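Local coordinates for protein glycoside hydrolase family 81 (Clostridium thermocellum, PDB 6FOP) that probably hydrolyses beta-1,3-glucans such as laminarin as a cellulosomal family 81 glycoside hydrolase, at residues Ala102-Ala114 against Tyr222-Tyr234. Residues are numbered along the deposited sequence; the frame is centred on the assembly and turned at random.
Sequences ARADKISDFAVDA and YCFVTDTKVEWSY. With MG (magnesium ion), chain Y.
The ring of Phe110 lies against Thr228: CB of Thr228 sits over the centre of one face in a CH-pi contact, 3.5 Å from the centroid, while CG1 of Val230 meets the ring obliquely at CE1. Phe110 belongs to the turn of a beta hairpin formed by strands 103-107 and 111-118, at the border of the eight-stranded antiparallel sheet; this turn rests on strand 223-235, an edge strand of a separate three-stranded antiparallel sheet. Met128 of strand 121-128 also packs on Phe110.

Thr228 is held on both its side chain and its backbone. With chi1 at 62°, Thr228 OG1 is tucked between its own backbone N and carbonyl carbon, and there it accepts from Phe110 N at 2.8 Å while sharing a hydrogen bond with Ser108 OG at 2.7 Å. Its carbonyl O takes Asp109 N on one face of the carbonyl plane and, in one of the two conformers of Lys229, NZ on the other. The same bent chain brings Lys229 NZ into a salt bridge with Asp227 OD1.

On strand 103-107, ahead of the turn, the extended side chain of Lys106 reaches strand 223-235, where in one of its two conformers NZ makes a hydrogen bond of 2.8 Å to Thr226 O, in the carbonyl plane. The Asp109 carboxylate reaches past Lys229 to the backbone of Val230; its OD2 also forms a salt bridge with Arg459, and Val230 N donates a hydrogen bond of 2.8 Å to Asp109 OD2, on its anti lone pair.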
loop_
_atom_site.group_PDB
_atom_site.type_symbol
_atom_site.label_atom_id
_atom_site.label_comp_id
_atom_site.label_asym_id
_atom_site.label_seq_id
_atom_site.Cartn_x
_atom_site.Cartn_y
_atom_site.Cartn_z
ATOM N N ALA A 102 -4.992 16.676 -20.108
ATOM C CA ALA A 102 -5.981 16.087 -19.219
ATOM C C ALA A 102 -5.569 16.486 -17.819
ATOM O O ALA A 102 -4.398 16.292 -17.429
ATOM C CB ALA A 102 -6.022 14.593 -19.364
ATOM N N ARG A 103 -6.543 16.987 -17.051
ATOM C CA ARG A 103 -6.300 17.513 -15.706
ATOM C C ARG A 103 -7.190 16.849 -14.669
ATOM O O ARG A 103 -8.377 16.635 -14.897
ATOM C CB ARG A 103 -6.550 19.008 -15.653
ATOM C CG ARG A 103 -5.538 19.795 -16.482
ATOM C CD ARG A 103 -5.853 21.269 -16.587
ATOM N NE ARG A 103 -4.753 21.954 -17.281
ATOM C CZ ARG A 103 -3.739 22.602 -16.689
ATOM N NH1 ARG A 103 -3.633 22.708 -15.359
ATOM N NH2 ARG A 103 -2.801 23.157 -17.442
ATOM N N ALA A 104 -6.623 16.538 -13.496
ATOM C CA ALA A 104 -7.436 15.988 -12.407
ATOM C C ALA A 104 -8.288 17.090 -11.786
ATOM O O ALA A 104 -7.788 18.147 -11.453
ATOM C CB ALA A 104 -6.564 15.344 -11.339
ATOM N N ASP A 105 -9.563 16.780 -11.612
ATOM C CA ASP A 105 -10.557 17.681 -11.030
ATOM C C ASP A 105 -10.961 17.303 -9.597
ATOM O O ASP A 105 -11.216 18.184 -8.758
ATOM C CB ASP A 105 -11.791 17.699 -11.955
ATOM C CG ASP A 105 -12.792 18.768 -11.589
ATOM O OD1 ASP A 105 -12.512 19.957 -11.816
ATOM O OD2 ASP A 105 -13.866 18.395 -11.094
ATOM N N LYS A 106 -11.018 15.997 -9.335
ATOM C CA LYS A 106 -11.420 15.445 -8.037
ATOM C C LYS A 106 -10.775 14.064 -7.903
ATOM O O LYS A 106 -10.828 13.257 -8.831
ATOM C CB LYS A 106 -12.948 15.344 -7.930
ATOM C CG LYS A 106 -13.485 14.882 -6.585
ATOM C CD LYS A 106 -15.008 14.950 -6.464
ATOM C CE LYS A 106 -15.489 14.493 -5.083
ATOM N NZ LYS A 106 -16.967 14.499 -4.877
ATOM N N ILE A 107 -10.164 13.795 -6.747
ATOM C CA ILE A 107 -9.584 12.483 -6.455
ATOM C C ILE A 107 -10.176 12.043 -5.138
ATOM O O ILE A 107 -10.028 12.727 -4.117
ATOM C CB ILE A 107 -8.056 12.502 -6.422
ATOM C CG1 ILE A 107 -7.487 12.925 -7.782
ATOM C CG2 ILE A 107 -7.549 11.118 -6.037
ATOM C CD1 ILE A 107 -5.991 13.218 -7.784
ATOM N N SER A 108 -10.892 10.930 -5.166
ATOM C CA SER A 108 -11.440 10.336 -3.953
ATOM C C SER A 108 -10.695 9.041 -3.606
ATOM O O SER A 108 -9.621 8.766 -4.160
ATOM C CB SER A 108 -12.961 10.173 -4.071
ATOM O OG SER A 108 -13.284 9.358 -5.169
ATOM N N ASP A 109 -11.249 8.227 -2.716
ATOM C CA ASP A 109 -10.432 7.137 -2.174
ATOM C C ASP A 109 -10.193 6.012 -3.161
ATOM O O ASP A 109 -9.222 5.275 -3.023
ATOM C CB ASP A 109 -11.054 6.605 -0.870
ATOM C CG ASP A 109 -10.983 7.624 0.299
ATOM O OD1 ASP A 109 -10.393 8.702 0.165
ATOM O OD2 ASP A 109 -11.539 7.311 1.341
ATOM N N PHE A 110 -11.083 5.860 -4.150
ATOM C CA PHE A 110 -10.900 4.886 -5.224
ATOM C C PHE A 110 -11.520 5.324 -6.552
ATOM O O PHE A 110 -11.883 4.482 -7.387
ATOM C CB PHE A 110 -11.319 3.452 -4.804
ATOM C CG PHE A 110 -12.613 3.311 -4.046
ATOM C CD1 PHE A 110 -12.654 3.512 -2.651
ATOM C CD2 PHE A 110 -13.751 2.810 -4.669
ATOM C CE1 PHE A 110 -13.814 3.299 -1.942
ATOM C CE2 PHE A 110 -14.923 2.601 -3.948
ATOM C CZ PHE A 110 -14.960 2.879 -2.589
ATOM N N ALA A 111 -11.511 6.632 -6.805
ATOM C CA ALA A 111 -11.946 7.158 -8.090
ATOM C C ALA A 111 -11.221 8.459 -8.385
ATOM O O ALA A 111 -10.680 9.120 -7.481
ATOM C CB ALA A 111 -13.473 7.321 -8.142
ATOM N N VAL A 112 -11.295 8.862 -9.648
ATOM C CA VAL A 112 -10.761 10.154 -10.109
ATOM C C VAL A 112 -11.707 10.731 -11.157
ATOM O O VAL A 112 -12.198 9.996 -12.013
ATOM C CB VAL A 112 -9.329 10.023 -10.678
ATOM C CG1 VAL A 112 -9.237 8.993 -11.800
ATOM C CG2 VAL A 112 -8.758 11.356 -11.117
ATOM N N ASP A 113 -11.939 12.032 -11.073
ATOM C CA ASP A 113 -12.581 12.796 -12.137
ATOM C C ASP A 113 -11.487 13.587 -12.836
ATOM O O ASP A 113 -10.735 14.304 -12.169
ATOM C CB ASP A 113 -13.578 13.805 -11.580
ATOM C CG ASP A 113 -14.751 13.184 -10.843
ATOM O OD1 ASP A 113 -15.057 11.985 -11.005
ATOM O OD2 ASP A 113 -15.385 13.940 -10.064
ATOM N N ALA A 114 -11.420 13.474 -14.165
ATOM C CA ALA A 114 -10.466 14.247 -14.973
ATOM C C ALA A 114 -11.202 14.985 -16.083
ATOM O O ALA A 114 -12.200 14.487 -16.595
ATOM C CB ALA A 114 -9.398 13.336 -15.560
ATOM N N TYR A 222 -26.741 4.592 -15.237
ATOM C CA TYR A 222 -27.004 5.998 -15.046
ATOM C C TYR A 222 -26.848 6.459 -13.618
ATOM O O TYR A 222 -27.214 7.580 -13.295
ATOM C CB TYR A 222 -28.371 6.391 -15.685
ATOM C CG TYR A 222 -28.459 5.901 -17.118
ATOM C CD1 TYR A 222 -27.719 6.514 -18.112
ATOM C CD2 TYR A 222 -29.171 4.772 -17.445
ATOM C CE1 TYR A 222 -27.728 6.039 -19.426
ATOM C CE2 TYR A 222 -29.205 4.286 -18.760
ATOM C CZ TYR A 222 -28.498 4.938 -19.751
ATOM O OH TYR A 222 -28.531 4.446 -21.040
ATOM N N CYS A 223 -26.296 5.591 -12.769
ATOM C CA CYS A 223 -25.984 5.925 -11.379
ATOM C C CYS A 223 -24.506 6.274 -11.344
ATOM O O CYS A 223 -23.644 5.423 -11.138
ATOM C CB CYS A 223 -26.336 4.755 -10.473
ATOM S SG CYS A 223 -28.114 4.464 -10.348
ATOM N N PHE A 224 -24.197 7.520 -11.640
ATOM C CA PHE A 224 -22.806 7.953 -11.791
ATOM C C PHE A 224 -22.165 8.083 -10.408
ATOM O O PHE A 224 -22.703 8.740 -9.523
ATOM C CB PHE A 224 -22.748 9.300 -12.510
ATOM C CG PHE A 224 -22.912 9.221 -14.013
ATOM C CD1 PHE A 224 -23.627 8.204 -14.640
ATOM C CD2 PHE A 224 -22.337 10.214 -14.804
ATOM C CE1 PHE A 224 -23.743 8.171 -16.026
ATOM C CE2 PHE A 224 -22.458 10.168 -16.173
ATOM C CZ PHE A 224 -23.144 9.150 -16.775
ATOM N N VAL A 225 -20.996 7.456 -10.235
ATOM C CA VAL A 225 -20.270 7.560 -8.968
ATOM C C VAL A 225 -19.637 8.930 -8.875
ATOM O O VAL A 225 -18.869 9.319 -9.736
ATOM C CB VAL A 225 -19.222 6.449 -8.819
ATOM C CG1 VAL A 225 -18.415 6.677 -7.546
ATOM C CG2 VAL A 225 -19.919 5.108 -8.741
ATOM N N THR A 226 -19.996 9.669 -7.815
ATOM C CA THR A 226 -19.516 11.031 -7.601
ATOM C C THR A 226 -18.612 11.192 -6.380
ATOM O O THR A 226 -18.006 12.248 -6.217
ATOM C CB THR A 226 -20.700 12.016 -7.497
ATOM O OG1 THR A 226 -21.623 11.534 -6.515
ATOM C CG2 THR A 226 -21.404 12.096 -8.842
ATOM N N ASP A 227 -18.479 10.135 -5.571
ATOM C CA ASP A 227 -17.522 10.158 -4.448
ATOM C C ASP A 227 -17.292 8.713 -4.025
ATOM O O ASP A 227 -18.155 7.856 -4.205
ATOM C CB ASP A 227 -18.039 11.009 -3.276
ATOM C CG ASP A 227 -16.932 11.449 -2.308
ATOM O OD1 ASP A 227 -15.752 11.351 -2.621
ATOM O OD2 ASP A 227 -17.301 11.929 -1.221
ATOM N N THR A 228 -16.114 8.462 -3.452
ATOM C CA THR A 228 -15.757 7.165 -2.895
ATOM C C THR A 228 -14.993 7.411 -1.583
ATOM O O THR A 228 -14.141 8.317 -1.507
ATOM C CB THR A 228 -14.915 6.289 -3.845
ATOM O OG1 THR A 228 -13.671 6.925 -4.148
ATOM C CG2 THR A 228 -15.699 5.998 -5.143
ATOM N N LYS A 229 -15.324 6.603 -0.574
ATOM C CA LYS A 229 -14.790 6.779 0.786
ATOM C C LYS A 229 -14.545 5.463 1.470
ATOM O O LYS A 229 -15.393 4.561 1.427
ATOM C CB LYS A 229 -15.805 7.571 1.641
ATOM C CG LYS A 229 -16.016 9.020 1.239
ATOM C CD LYS A 229 -14.977 9.965 1.847
ATOM C CE LYS A 229 -14.804 11.240 1.020
ATOM N NZ LYS A 229 -13.907 10.925 -0.155
ATOM N N VAL A 230 -13.414 5.386 2.179
ATOM C CA VAL A 230 -13.175 4.321 3.169
ATOM C C VAL A 230 -13.250 4.868 4.577
ATOM O O VAL A 230 -12.908 6.018 4.821
ATOM C CB VAL A 230 -11.864 3.583 2.969
ATOM C CG1 VAL A 230 -11.880 2.898 1.614
ATOM C CG2 VAL A 230 -10.642 4.498 3.144
ATOM N N GLU A 231 -13.714 4.011 5.488
ATOM C CA GLU A 231 -13.654 4.279 6.921
ATOM C C GLU A 231 -13.218 2.983 7.589
ATOM O O GLU A 231 -13.450 1.903 7.045
ATOM C CB GLU A 231 -15.014 4.676 7.485
ATOM C CG GLU A 231 -15.747 5.779 6.779
ATOM C CD GLU A 231 -17.217 5.705 7.159
ATOM O OE1 GLU A 231 -18.038 5.004 6.482
ATOM O OE2 GLU A 231 -17.523 6.269 8.196
ATOM N N TRP A 232 -12.580 3.079 8.751
ATOM C CA TRP A 232 -12.099 1.882 9.448
ATOM C C TRP A 232 -12.381 1.945 10.933
ATOM O O TRP A 232 -12.544 3.029 11.504
ATOM C CB TRP A 232 -10.598 1.656 9.221
ATOM C CG TRP A 232 -9.750 2.794 9.598
ATOM C CD1 TRP A 232 -9.241 3.070 10.851
ATOM C CD2 TRP A 232 -9.283 3.835 8.743
ATOM N NE1 TRP A 232 -8.499 4.202 10.804
ATOM C CE2 TRP A 232 -8.501 4.701 9.531
ATOM C CE3 TRP A 232 -9.444 4.117 7.372
ATOM C CZ2 TRP A 232 -7.901 5.843 9.003
ATOM C CZ3 TRP A 232 -8.833 5.227 6.862
ATOM C CH2 TRP A 232 -8.076 6.083 7.674
ATOM N N SER A 233 -12.399 0.760 11.545
ATOM C CA SER A 233 -12.580 0.639 12.982
ATOM C C SER A 233 -11.821 -0.563 13.530
ATOM O O SER A 233 -11.998 -1.678 13.023
ATOM C CB SER A 233 -14.077 0.519 13.297
ATOM O OG SER A 233 -14.266 0.352 14.690
ATOM N N TYR A 234 -10.987 -0.337 14.542
ATOM C CA TYR A 234 -10.332 -1.400 15.291
ATOM C C TYR A 234 -11.205 -1.680 16.500
ATOM O O TYR A 234 -11.500 -0.763 17.290
ATOM C CB TYR A 234 -8.951 -0.940 15.748
ATOM C CG TYR A 234 -8.263 -1.826 16.769
ATOM C CD1 TYR A 234 -8.094 -3.194 16.563
ATOM C CD2 TYR A 234 -7.786 -1.284 17.961
ATOM C CE1 TYR A 234 -7.423 -3.993 17.502
ATOM C CE2 TYR A 234 -7.121 -2.054 18.893
ATOM C CZ TYR A 234 -6.963 -3.406 18.681
ATOM O OH TYR A 234 -6.266 -4.130 19.642
HETATM MG MG MG Y . -2.415 15.241 -17.434
HETATM O O HOH W 1 -16.099 10.872 -8.760
HETATM O O HOH W 2 -18.026 14.389 -7.827
#